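Long-range contact in tryptophan halogenase (Shewanella frigidimarina, PDB 2PYX), which probably acts as an FAD-dependent halogenase of the tryptophan halogenase family, thought to halogenate tryptophan or a related aromatic substrate: residues 86-98 / 104-116. Numbering follows the deposited sequence.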
loop_
_atom_site.group_PDB
_atom_site.type_symbol
_atom_site.label_atom_id
_atom_site.label_comp_id
_atom_site.label_asym_id
_atom_site.label_seq_id
_atom_site.Cartn_x
_atom_site.Cartn_y
_atom_site.Cartn_z
ATOM N N ALA A 86 -13.392 8.818 -2.767
ATOM C CA ALA A 86 -12.178 8.821 -1.954
ATOM C C ALA A 86 -12.298 9.664 -0.682
ATOM O O ALA A 86 -13.080 10.618 -0.607
ATOM C CB ALA A 86 -11.020 9.327 -2.767
ATOM N N SER A 87 -11.536 9.256 0.330
ATOM C CA SER A 87 -11.305 10.063 1.521
ATOM C C SER A 87 -9.796 10.067 1.801
ATOM O O SER A 87 -9.015 9.323 1.173
ATOM C CB SER A 87 -12.086 9.525 2.725
ATOM O OG SER A 87 -12.024 10.419 3.826
ATOM N N PHE A 88 -9.359 10.913 2.740
ATOM C CA PHE A 88 -7.945 11.054 3.075
ATOM C C PHE A 88 -7.548 10.043 4.104
ATOM O O PHE A 88 -8.222 9.896 5.111
ATOM C CB PHE A 88 -7.665 12.465 3.610
ATOM C CG PHE A 88 -8.130 13.537 2.681
ATOM C CD1 PHE A 88 -7.433 13.816 1.518
ATOM C CD2 PHE A 88 -9.292 14.222 2.940
ATOM C CE1 PHE A 88 -7.905 14.794 0.652
ATOM C CE2 PHE A 88 -9.766 15.181 2.066
ATOM C CZ PHE A 88 -9.074 15.460 0.934
ATOM N N LYS A 89 -6.403 9.399 3.873
ATOM C CA LYS A 89 -5.843 8.418 4.809
ATOM C C LYS A 89 -4.514 8.958 5.340
ATOM O O LYS A 89 -3.626 9.266 4.559
ATOM C CB LYS A 89 -5.601 7.099 4.078
ATOM C CG LYS A 89 -4.854 6.056 4.881
ATOM C CD LYS A 89 -4.523 4.835 4.048
ATOM C CE LYS A 89 -3.609 3.911 4.804
ATOM N NZ LYS A 89 -3.093 2.867 3.870
ATOM N N GLN A 90 -4.364 9.042 6.653
ATOM C CA GLN A 90 -3.166 9.572 7.306
ATOM C C GLN A 90 -2.292 8.545 8.008
ATOM O O GLN A 90 -1.323 8.900 8.688
ATOM C CB GLN A 90 -3.563 10.696 8.276
ATOM C CG GLN A 90 -4.059 11.906 7.525
ATOM C CD GLN A 90 -4.360 13.043 8.458
ATOM O OE1 GLN A 90 -3.450 13.665 9.020
ATOM N NE2 GLN A 90 -5.647 13.299 8.658
ATOM N N GLY A 91 -2.641 7.267 7.819
ATOM C CA GLY A 91 -1.883 6.139 8.369
ATOM C C GLY A 91 -2.809 5.007 8.753
ATOM O O GLY A 91 -3.918 4.896 8.225
ATOM N N SER A 92 -2.297 4.126 9.609
ATOM C CA SER A 92 -3.021 2.970 10.137
ATOM C C SER A 92 -3.012 3.023 11.650
ATOM O O SER A 92 -1.965 3.221 12.268
ATOM C CB SER A 92 -2.369 1.658 9.717
ATOM O OG SER A 92 -2.426 1.449 8.314
ATOM N N ARG A 93 -4.205 2.867 12.229
ATOM C CA ARG A 93 -4.330 2.764 13.668
ATOM C C ARG A 93 -4.605 1.323 14.038
ATOM O O ARG A 93 -5.543 0.704 13.526
ATOM C CB ARG A 93 -5.433 3.637 14.229
ATOM C CG ARG A 93 -5.409 3.699 15.763
ATOM C CD ARG A 93 -6.463 4.620 16.300
ATOM N NE ARG A 93 -6.339 5.969 15.762
ATOM C CZ ARG A 93 -5.428 6.858 16.152
ATOM N NH1 ARG A 93 -4.552 6.541 17.084
ATOM N NH2 ARG A 93 -5.392 8.065 15.602
ATOM N N PHE A 94 -3.760 0.817 14.920
ATOM C CA PHE A 94 -3.747 -0.591 15.341
ATOM C C PHE A 94 -4.369 -0.683 16.742
ATOM O O PHE A 94 -3.840 -0.093 17.687
ATOM C CB PHE A 94 -2.321 -1.116 15.304
ATOM C CG PHE A 94 -1.793 -1.184 13.912
ATOM C CD1 PHE A 94 -2.162 -2.221 13.062
ATOM C CD2 PHE A 94 -0.983 -0.176 13.394
ATOM C CE1 PHE A 94 -1.720 -2.250 11.748
ATOM C CE2 PHE A 94 -0.542 -0.216 12.068
ATOM C CZ PHE A 94 -0.892 -1.269 11.266
ATOM N N ILE A 95 -5.463 -1.438 16.839
ATOM C CA ILE A 95 -6.271 -1.528 18.038
ATOM C C ILE A 95 -6.190 -2.970 18.522
ATOM O O ILE A 95 -6.432 -3.881 17.743
ATOM C CB ILE A 95 -7.705 -1.090 17.719
ATOM C CG1 ILE A 95 -7.675 0.335 17.126
ATOM C CG2 ILE A 95 -8.572 -1.167 18.955
ATOM C CD1 ILE A 95 -8.961 0.747 16.492
ATOM N N ASN A 96 -5.929 -3.157 19.814
ATOM C CA ASN A 96 -5.919 -4.449 20.475
ATOM C C ASN A 96 -4.873 -5.437 19.959
ATOM O O ASN A 96 -5.005 -6.627 20.139
ATOM C CB ASN A 96 -7.315 -5.089 20.463
ATOM C CG ASN A 96 -8.327 -4.304 21.269
ATOM O OD1 ASN A 96 -7.962 -3.431 22.041
ATOM N ND2 ASN A 96 -9.592 -4.568 21.016
ATOM N N TRP A 97 -3.802 -4.922 19.373
ATOM C CA TRP A 97 -2.751 -5.798 18.872
ATOM C C TRP A 97 -1.775 -6.208 19.957
ATOM O O TRP A 97 -1.094 -7.226 19.829
ATOM C CB TRP A 97 -1.953 -5.098 17.746
ATOM C CG TRP A 97 -2.589 -5.182 16.443
ATOM C CD1 TRP A 97 -3.688 -4.527 15.979
ATOM C CD2 TRP A 97 -2.116 -5.991 15.363
ATOM N NE1 TRP A 97 -3.962 -4.912 14.675
ATOM C CE2 TRP A 97 -2.991 -5.804 14.274
ATOM C CE3 TRP A 97 -1.021 -6.870 15.224
ATOM C CZ2 TRP A 97 -2.810 -6.463 13.064
ATOM C CZ3 TRP A 97 -0.845 -7.511 14.007
ATOM C CH2 TRP A 97 -1.737 -7.316 12.960
ATOM N N CYS A 98 -1.622 -5.389 20.989
ATOM C CA CYS A 98 -0.580 -5.615 21.972
ATOM C C CYS A 98 -0.892 -6.604 23.101
ATOM O O CYS A 98 0.006 -7.317 23.580
ATOM C CB CYS A 98 -0.147 -4.318 22.640
ATOM S SG CYS A 98 0.510 -3.111 21.502
ATOM N N ASN A 104 -11.302 -2.461 30.552
ATOM C CA ASN A 104 -10.812 -1.221 31.120
ATOM C C ASN A 104 -9.355 -0.875 30.751
ATOM O O ASN A 104 -8.686 -0.077 31.450
ATOM C CB ASN A 104 -10.957 -1.275 32.648
ATOM C CG ASN A 104 -10.028 -2.299 33.286
ATOM O OD1 ASN A 104 -9.751 -3.350 32.694
ATOM N ND2 ASN A 104 -9.518 -1.994 34.473
ATOM N N VAL A 105 -8.849 -1.469 29.663
ATOM C CA VAL A 105 -7.483 -1.220 29.231
ATOM C C VAL A 105 -7.455 -0.832 27.759
ATOM O O VAL A 105 -7.647 -1.686 26.883
ATOM C CB VAL A 105 -6.596 -2.455 29.461
ATOM C CG1 VAL A 105 -5.167 -2.237 28.887
ATOM C CG2 VAL A 105 -6.527 -2.799 30.962
ATOM N N ALA A 106 -7.227 0.454 27.504
ATOM C CA ALA A 106 -7.056 0.950 26.133
ATOM C C ALA A 106 -5.781 0.366 25.533
ATOM O O ALA A 106 -4.739 0.285 26.170
ATOM C CB ALA A 106 -6.993 2.459 26.116
ATOM N N ASP A 107 -5.900 -0.073 24.284
ATOM C CA ASP A 107 -4.768 -0.639 23.522
ATOM C C ASP A 107 -4.893 -0.199 22.059
ATOM O O ASP A 107 -5.599 -0.782 21.242
ATOM C CB ASP A 107 -4.763 -2.159 23.644
ATOM C CG ASP A 107 -3.671 -2.818 22.821
ATOM O OD1 ASP A 107 -2.785 -2.109 22.315
ATOM O OD2 ASP A 107 -3.678 -4.036 22.729
ATOM N N SER A 108 -4.173 0.875 21.760
ATOM C CA SER A 108 -4.209 1.460 20.438
ATOM C C SER A 108 -2.954 2.272 20.226
ATOM O O SER A 108 -2.451 2.962 21.133
ATOM C CB SER A 108 -5.420 2.357 20.375
ATOM O OG SER A 108 -5.552 2.987 19.139
ATOM N N TYR A 109 -2.441 2.175 19.008
ATOM C CA TYR A 109 -1.351 3.061 18.614
ATOM C C TYR A 109 -1.480 3.415 17.129
ATOM O O TYR A 109 -2.177 2.740 16.372
ATOM C CB TYR A 109 0.008 2.435 18.929
ATOM C CG TYR A 109 0.453 1.418 17.905
ATOM C CD1 TYR A 109 1.159 1.800 16.775
ATOM C CD2 TYR A 109 0.116 0.070 18.021
ATOM C CE1 TYR A 109 1.582 0.870 15.838
ATOM C CE2 TYR A 109 0.508 -0.879 17.057
ATOM C CZ TYR A 109 1.228 -0.460 15.950
ATOM O OH TYR A 109 1.616 -1.397 14.996
ATOM N N LEU A 110 -0.806 4.499 16.746
ATOM C CA LEU A 110 -0.824 4.988 15.374
ATOM C C LEU A 110 0.498 4.782 14.664
ATOM O O LEU A 110 1.556 5.021 15.240
ATOM C CB LEU A 110 -1.151 6.497 15.321
ATOM C CG LEU A 110 -1.352 7.055 13.903
ATOM C CD1 LEU A 110 -2.538 6.461 13.136
ATOM C CD2 LEU A 110 -1.429 8.587 13.963
ATOM N N HIS A 111 0.407 4.328 13.412
ATOM C CA HIS A 111 1.504 4.360 12.473
ATOM C C HIS A 111 1.142 5.443 11.479
ATOM O O HIS A 111 0.389 5.203 10.547
ATOM C CB HIS A 111 1.742 2.991 11.800
ATOM C CG HIS A 111 2.755 3.026 10.695
ATOM N ND1 HIS A 111 2.874 2.016 9.763
ATOM C CD2 HIS A 111 3.650 3.975 10.330
ATOM C CE1 HIS A 111 3.826 2.325 8.900
ATOM N NE2 HIS A 111 4.304 3.516 9.212
ATOM N N PRO A 112 1.657 6.674 11.714
ATOM C CA PRO A 112 1.275 7.804 10.862
ATOM C C PRO A 112 2.078 7.826 9.565
ATOM O O PRO A 112 3.169 7.240 9.503
ATOM C CB PRO A 112 1.646 9.011 11.695
ATOM C CG PRO A 112 2.657 8.588 12.567
ATOM C CD PRO A 112 2.607 7.083 12.753
ATOM N N PHE A 113 1.561 8.500 8.537
ATOM C CA PHE A 113 2.329 8.760 7.327
ATOM C C PHE A 113 3.379 9.892 7.495
ATOM O O PHE A 113 4.417 9.898 6.787
ATOM C CB PHE A 113 1.432 9.071 6.124
ATOM C CG PHE A 113 0.727 7.878 5.544
ATOM C CD1 PHE A 113 1.357 6.637 5.505
ATOM C CD2 PHE A 113 -0.517 8.018 4.940
ATOM C CE1 PHE A 113 0.710 5.554 4.955
ATOM C CE2 PHE A 113 -1.171 6.951 4.374
ATOM C CZ PHE A 113 -0.516 5.706 4.367
ATOM N N SER A 114 3.153 10.824 8.424
ATOM C CA SER A 114 4.103 11.903 8.653
ATOM C C SER A 114 5.392 11.351 9.231
ATOM O O SER A 114 5.363 10.501 10.140
ATOM C CB SER A 114 3.570 12.897 9.667
ATOM O OG SER A 114 2.633 13.792 9.137
ATOM N N LEU A 115 6.540 11.825 8.758
ATOM C CA LEU A 115 7.814 11.469 9.386
ATOM C C LEU A 115 8.009 12.224 10.695
ATOM O O LEU A 115 7.458 13.324 10.880
ATOM C CB LEU A 115 8.996 11.735 8.455
ATOM C CG LEU A 115 8.971 10.964 7.134
ATOM C CD1 LEU A 115 10.107 11.438 6.263
ATOM C CD2 LEU A 115 9.085 9.483 7.372
ATOM N N PRO A 116 8.823 11.667 11.595
ATOM C CA PRO A 116 9.100 12.318 12.861
ATOM C C PRO A 116 9.592 13.735 12.672
ATOM O O PRO A 116 10.378 13.990 11.780
ATOM C CB PRO A 116 10.188 11.434 13.451
ATOM C CG PRO A 116 9.804 10.049 12.968
ATOM C CD PRO A 116 9.449 10.319 11.543
HETATM O O HOH W 1 -2.743 -2.163 19.450
HETATM O O HOH W 2 -8.560 -0.855 23.114
#
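Phe94 and Tyr109 face each other as a hydrogen-bonded pair of two antiparallel strands, 91-95 and 108-112. Phe94 N and O both pair with Tyr109, and His111 N meets Ser92 O almost straight (N-H...O 171°). The two rings, flat groups suited to this buried face, are nearly parallel (24°) but barely overlap, centroids 5.2 Å apart. Tyr109 holds CG between its backbone N and carbonyl carbon (chi1 80°), which swings the ring across Phe94: CE2 meets Phe94 CB at 3.3 Å and OH lies equally near CD2. His111 CB meets the Phe94 ring edge.

On the other face, Arg93's aliphatic part passes Ser108 OG. Long enough to carry its charge past Leu110, Arg93 in one of two conformers has Leu110 CD1 over the rim of one guanidinium face and hydrogen-bonds Gln145 OE1 through NH1.

Glycine suits position 91: its backbone angles disfavour a side chain, and a CB would collide with His111 O. Bare CA instead sits 4.0 Å above the Phe113 ring centroid, a CH-pi contact. Phe113 N donates to Gln90 O (2.9 Å), and the extended Lys89 side chain runs at about a right angle to that of Phe113, CE 3.6 Å from CZ.

At the opposite end Asp107 gathers backbone N-H groups, as suits a carboxylate. Its O accepts from Asn96 N (2.8 Å), OD2 takes Lys99 N and, weakly, Cys98 N, and a water joins OD1 to Phe94 O and Trp97 N.

Lys89, the predicted catalytic lysine, hydrogen-bonds Thr62 O through NZ; His111 ND1 hydrogen-bonds OE2 of Glu361, predicted to bind tryptophan. Strand 87-95 also pairs with strands 169-172 and 274-279; helix 144-149 packs on Arg93 and Leu110, helix 462-471 on Tyr109 and Pro112.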